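Local coordinates for DUF4276 family protein (Pyrococcus horikoshii, PDB 2P62), which is of unknown function but belongs to a family grouped with the Toprim-like proteins, whose members often act on nucleic acids, at residues M1-E14 against L51-A65. Numbering follows the deposited sequence.
Sequences MRIKLIIVEGKTDE and LVLEKDNIALVIIHA
L51 meets the first turn of helix 11-23: its CD2 lies 3.8 Å from CG of E14. The strand that L51 begins turns back at K55 to I58, a type II' beta turn, and M1 lays its end methyl, CE, against D56 O and N57 CA of that turn. N57 O then accepts the amide of R2, 2.8 Å from R2 N. CG1 and CD1 of I58 approach NE and NH2 of R2 obliquely; R2 NH1 reaches E90 in a salt bridge. Strands 58-63 and 2-7 run parallel from here, and backbone bonds alternate through A59, V61 and I63. A59 N and A59 O bind R2 O and K4 N; V61 does the same for K4 O and I6 N. L60 lies alongside K4, with CD2 3.6 Å from K4 CB. The hairpin joins strand 2-7 through its second strand, 58-63, and strand 89-97 pairs with the other edge of 2-7 in the mixed sheet, consistent with the family's Toprim-like grouping. V61 and I63 share a face with I3, L5 and I7, and CD1 of I63 sits 3.8 Å from I7 CG1. On the face of I6, I62 CG1 approaches I6 CB at 4.0 Å. I63 O takes the last strand bond, from V8 N. H64 has CG between its backbone N and carbonyl carbon (chi1 71°), which puts the ring by G10 and K11. K11 CA lies over one face, toward the rim. H64 ND1 is 2.9 Å from E14 OE1. A65 N binds E9 O from above the carbonyl plane, at 3.0 Å.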
# COMPACT_ATOMS: atom_id res chain seq x y z
N MET A 1 26.85 -1.23 -19.18
CA MET A 1 25.81 -2.17 -18.71
C MET A 1 24.67 -2.29 -19.75
O MET A 1 24.35 -1.33 -20.45
CB MET A 1 25.27 -1.64 -17.37
CG MET A 1 24.87 -2.68 -16.34
SD MET A 1 26.19 -3.53 -15.45
CE MET A 1 25.13 -4.50 -14.44
N ARG A 2 24.09 -3.49 -19.89
CA ARG A 2 22.97 -3.68 -20.82
C ARG A 2 21.74 -3.25 -20.04
O ARG A 2 21.56 -3.64 -18.88
CB ARG A 2 22.81 -5.14 -21.21
CG ARG A 2 23.82 -5.64 -22.20
CD ARG A 2 24.48 -6.91 -21.70
NE ARG A 2 23.55 -8.01 -21.44
CZ ARG A 2 22.64 -8.44 -22.30
NH1 ARG A 2 22.50 -7.85 -23.47
NH2 ARG A 2 21.89 -9.49 -22.01
N ILE A 3 20.89 -2.46 -20.67
CA ILE A 3 19.69 -1.97 -20.00
C ILE A 3 18.43 -2.46 -20.67
O ILE A 3 18.29 -2.38 -21.89
CB ILE A 3 19.62 -0.44 -19.99
CG1 ILE A 3 20.90 0.16 -19.41
CG2 ILE A 3 18.44 0.01 -19.15
CD1 ILE A 3 20.92 1.65 -19.54
N LYS A 4 17.50 -2.96 -19.86
CA LYS A 4 16.21 -3.44 -20.33
C LYS A 4 15.15 -2.71 -19.50
O LYS A 4 15.27 -2.60 -18.28
CB LYS A 4 16.08 -4.94 -20.11
CG LYS A 4 17.17 -5.76 -20.78
CD LYS A 4 16.83 -7.23 -20.75
CE LYS A 4 17.94 -8.07 -21.37
NZ LYS A 4 17.53 -9.50 -21.40
N LEU A 5 14.12 -2.20 -20.18
CA LEU A 5 13.04 -1.48 -19.52
C LEU A 5 11.79 -2.35 -19.37
O LEU A 5 11.31 -2.97 -20.33
CB LEU A 5 12.70 -0.22 -20.33
CG LEU A 5 11.59 0.70 -19.81
CD1 LEU A 5 11.96 1.20 -18.41
CD2 LEU A 5 11.39 1.87 -20.77
N ILE A 6 11.27 -2.40 -18.14
CA ILE A 6 10.07 -3.17 -17.83
C ILE A 6 8.99 -2.21 -17.35
O ILE A 6 9.14 -1.53 -16.33
CB ILE A 6 10.33 -4.23 -16.75
CG1 ILE A 6 11.48 -5.14 -17.18
CG2 ILE A 6 9.05 -5.04 -16.51
CD1 ILE A 6 11.75 -6.33 -16.26
N ILE A 7 7.89 -2.14 -18.10
CA ILE A 7 6.78 -1.26 -17.77
C ILE A 7 5.55 -2.04 -17.32
O ILE A 7 5.02 -2.87 -18.06
CB ILE A 7 6.37 -0.41 -18.99
CG1 ILE A 7 7.60 0.30 -19.57
CG2 ILE A 7 5.29 0.60 -18.57
CD1 ILE A 7 7.33 1.04 -20.88
N VAL A 8 5.12 -1.79 -16.09
CA VAL A 8 3.96 -2.45 -15.53
C VAL A 8 2.95 -1.39 -15.13
O VAL A 8 3.25 -0.20 -15.17
CB VAL A 8 4.34 -3.29 -14.29
CG1 VAL A 8 5.27 -4.42 -14.69
CG2 VAL A 8 5.00 -2.40 -13.25
N GLU A 9 1.75 -1.81 -14.73
CA GLU A 9 0.71 -0.85 -14.36
C GLU A 9 0.80 -0.28 -12.95
O GLU A 9 0.67 0.93 -12.78
CB GLU A 9 -0.68 -1.45 -14.57
CG GLU A 9 -1.78 -0.40 -14.47
CD GLU A 9 -3.17 -0.98 -14.67
OE1 GLU A 9 -3.32 -1.86 -15.55
OE2 GLU A 9 -4.11 -0.54 -13.97
N GLY A 10 1.00 -1.13 -11.95
CA GLY A 10 1.06 -0.64 -10.58
C GLY A 10 2.05 -1.34 -9.66
O GLY A 10 2.83 -2.20 -10.10
N LYS A 11 2.02 -0.97 -8.38
CA LYS A 11 2.91 -1.54 -7.37
C LYS A 11 2.77 -3.06 -7.29
O LYS A 11 3.77 -3.77 -7.19
CB LYS A 11 2.61 -0.94 -6.00
CG LYS A 11 3.73 -1.10 -4.98
CD LYS A 11 4.89 -0.16 -5.31
CE LYS A 11 5.90 -0.03 -4.15
NZ LYS A 11 6.61 -1.30 -3.84
N THR A 12 1.54 -3.56 -7.33
CA THR A 12 1.31 -5.00 -7.26
C THR A 12 2.11 -5.74 -8.35
O THR A 12 2.76 -6.75 -8.06
CB THR A 12 -0.20 -5.37 -7.42
OG1 THR A 12 -0.74 -4.73 -8.59
CG2 THR A 12 -0.99 -4.93 -6.19
N ASP A 13 2.06 -5.22 -9.58
CA ASP A 13 2.78 -5.83 -10.69
C ASP A 13 4.29 -5.68 -10.50
O ASP A 13 5.05 -6.57 -10.88
CB ASP A 13 2.38 -5.20 -12.03
CG ASP A 13 0.86 -4.99 -12.16
OD1 ASP A 13 0.41 -3.83 -12.00
OD2 ASP A 13 0.12 -5.96 -12.42
N GLU A 14 4.72 -4.57 -9.91
CA GLU A 14 6.15 -4.37 -9.69
C GLU A 14 6.70 -5.35 -8.64
O GLU A 14 7.80 -5.86 -8.79
CB GLU A 14 6.45 -2.93 -9.26
CG GLU A 14 7.90 -2.70 -8.83
CD GLU A 14 8.10 -1.42 -8.04
OE1 GLU A 14 8.13 -0.32 -8.64
OE2 GLU A 14 8.21 -1.50 -6.80
N LEU A 51 12.50 1.33 -10.10
CA LEU A 51 13.22 0.27 -9.43
C LEU A 51 14.29 -0.25 -10.39
O LEU A 51 14.01 -0.58 -11.55
CB LEU A 51 12.25 -0.84 -9.05
CG LEU A 51 12.82 -2.11 -8.45
CD1 LEU A 51 13.47 -1.84 -7.09
CD2 LEU A 51 11.68 -3.12 -8.32
N VAL A 52 15.53 -0.31 -9.91
CA VAL A 52 16.65 -0.79 -10.71
C VAL A 52 17.23 -2.08 -10.12
O VAL A 52 17.77 -2.08 -9.02
CB VAL A 52 17.78 0.25 -10.80
CG1 VAL A 52 18.90 -0.28 -11.68
CG2 VAL A 52 17.24 1.55 -11.36
N LEU A 53 17.09 -3.17 -10.86
CA LEU A 53 17.60 -4.46 -10.44
C LEU A 53 18.78 -4.80 -11.34
O LEU A 53 18.71 -4.61 -12.56
CB LEU A 53 16.51 -5.53 -10.57
CG LEU A 53 15.18 -5.28 -9.86
CD1 LEU A 53 14.32 -6.53 -9.96
CD2 LEU A 53 15.43 -4.92 -8.38
N GLU A 54 19.86 -5.30 -10.75
CA GLU A 54 21.05 -5.65 -11.53
C GLU A 54 21.66 -7.00 -11.21
O GLU A 54 21.52 -7.51 -10.09
CB GLU A 54 22.12 -4.57 -11.34
CG GLU A 54 21.70 -3.20 -11.81
CD GLU A 54 22.77 -2.15 -11.58
OE1 GLU A 54 22.57 -1.00 -12.01
OE2 GLU A 54 23.81 -2.48 -10.98
N LYS A 55 22.33 -7.57 -12.20
CA LYS A 55 23.01 -8.86 -12.10
C LYS A 55 23.94 -9.01 -13.30
O LYS A 55 23.53 -8.81 -14.44
CB LYS A 55 22.01 -10.01 -12.08
CG LYS A 55 22.64 -11.38 -11.96
CD LYS A 55 21.55 -12.44 -12.04
CE LYS A 55 22.13 -13.84 -12.12
NZ LYS A 55 23.04 -14.10 -10.99
N ASP A 56 25.20 -9.35 -13.02
CA ASP A 56 26.20 -9.51 -14.07
C ASP A 56 26.24 -8.22 -14.89
O ASP A 56 26.49 -7.15 -14.34
CB ASP A 56 25.88 -10.72 -14.96
CG ASP A 56 25.89 -12.05 -14.20
OD1 ASP A 56 26.91 -12.35 -13.54
OD2 ASP A 56 24.88 -12.79 -14.27
N ASN A 57 25.98 -8.31 -16.19
CA ASN A 57 26.00 -7.11 -17.03
C ASN A 57 24.62 -6.65 -17.51
O ASN A 57 24.50 -5.91 -18.50
CB ASN A 57 26.93 -7.32 -18.24
CG ASN A 57 26.33 -8.22 -19.32
OD1 ASN A 57 26.94 -8.43 -20.38
ND2 ASN A 57 25.14 -8.74 -19.07
N ILE A 58 23.58 -7.08 -16.81
CA ILE A 58 22.21 -6.69 -17.15
C ILE A 58 21.54 -5.84 -16.09
O ILE A 58 21.50 -6.20 -14.91
CB ILE A 58 21.30 -7.91 -17.37
CG1 ILE A 58 21.76 -8.71 -18.60
CG2 ILE A 58 19.85 -7.44 -17.52
CD1 ILE A 58 20.90 -9.93 -18.88
N ALA A 59 20.99 -4.70 -16.51
CA ALA A 59 20.27 -3.81 -15.62
C ALA A 59 18.80 -3.79 -16.05
O ALA A 59 18.49 -3.55 -17.22
CB ALA A 59 20.84 -2.40 -15.69
N LEU A 60 17.90 -4.07 -15.12
CA LEU A 60 16.47 -4.04 -15.41
C LEU A 60 15.87 -2.82 -14.73
O LEU A 60 15.91 -2.69 -13.51
CB LEU A 60 15.79 -5.30 -14.89
CG LEU A 60 16.29 -6.61 -15.51
CD1 LEU A 60 15.68 -7.78 -14.77
CD2 LEU A 60 15.95 -6.64 -16.99
N VAL A 61 15.32 -1.92 -15.54
CA VAL A 61 14.69 -0.72 -15.03
C VAL A 61 13.19 -0.95 -15.09
O VAL A 61 12.61 -1.05 -16.16
CB VAL A 61 15.07 0.50 -15.90
CG1 VAL A 61 14.40 1.76 -15.35
CG2 VAL A 61 16.59 0.68 -15.90
N ILE A 62 12.57 -1.05 -13.92
CA ILE A 62 11.13 -1.29 -13.82
C ILE A 62 10.40 -0.03 -13.40
O ILE A 62 10.76 0.60 -12.40
CB ILE A 62 10.85 -2.39 -12.78
CG1 ILE A 62 11.74 -3.60 -13.06
CG2 ILE A 62 9.38 -2.77 -12.79
CD1 ILE A 62 11.62 -4.66 -12.02
N ILE A 63 9.36 0.34 -14.14
CA ILE A 63 8.56 1.52 -13.82
C ILE A 63 7.08 1.15 -13.80
O ILE A 63 6.65 0.25 -14.51
CB ILE A 63 8.74 2.66 -14.86
CG1 ILE A 63 8.31 2.19 -16.24
CG2 ILE A 63 10.18 3.10 -14.91
CD1 ILE A 63 8.40 3.27 -17.30
N HIS A 64 6.32 1.87 -12.98
CA HIS A 64 4.87 1.65 -12.88
C HIS A 64 4.17 2.98 -12.61
O HIS A 64 4.83 4.00 -12.43
CB HIS A 64 4.54 0.68 -11.74
CG HIS A 64 4.75 1.25 -10.38
ND1 HIS A 64 5.98 1.28 -9.76
CD2 HIS A 64 3.89 1.83 -9.51
CE1 HIS A 64 5.87 1.85 -8.57
NE2 HIS A 64 4.60 2.19 -8.40
N ALA A 65 2.84 2.95 -12.58
CA ALA A 65 2.02 4.15 -12.35
C ALA A 65 2.50 5.30 -13.23
O ALA A 65 2.53 6.46 -12.81
CB ALA A 65 2.07 4.55 -10.87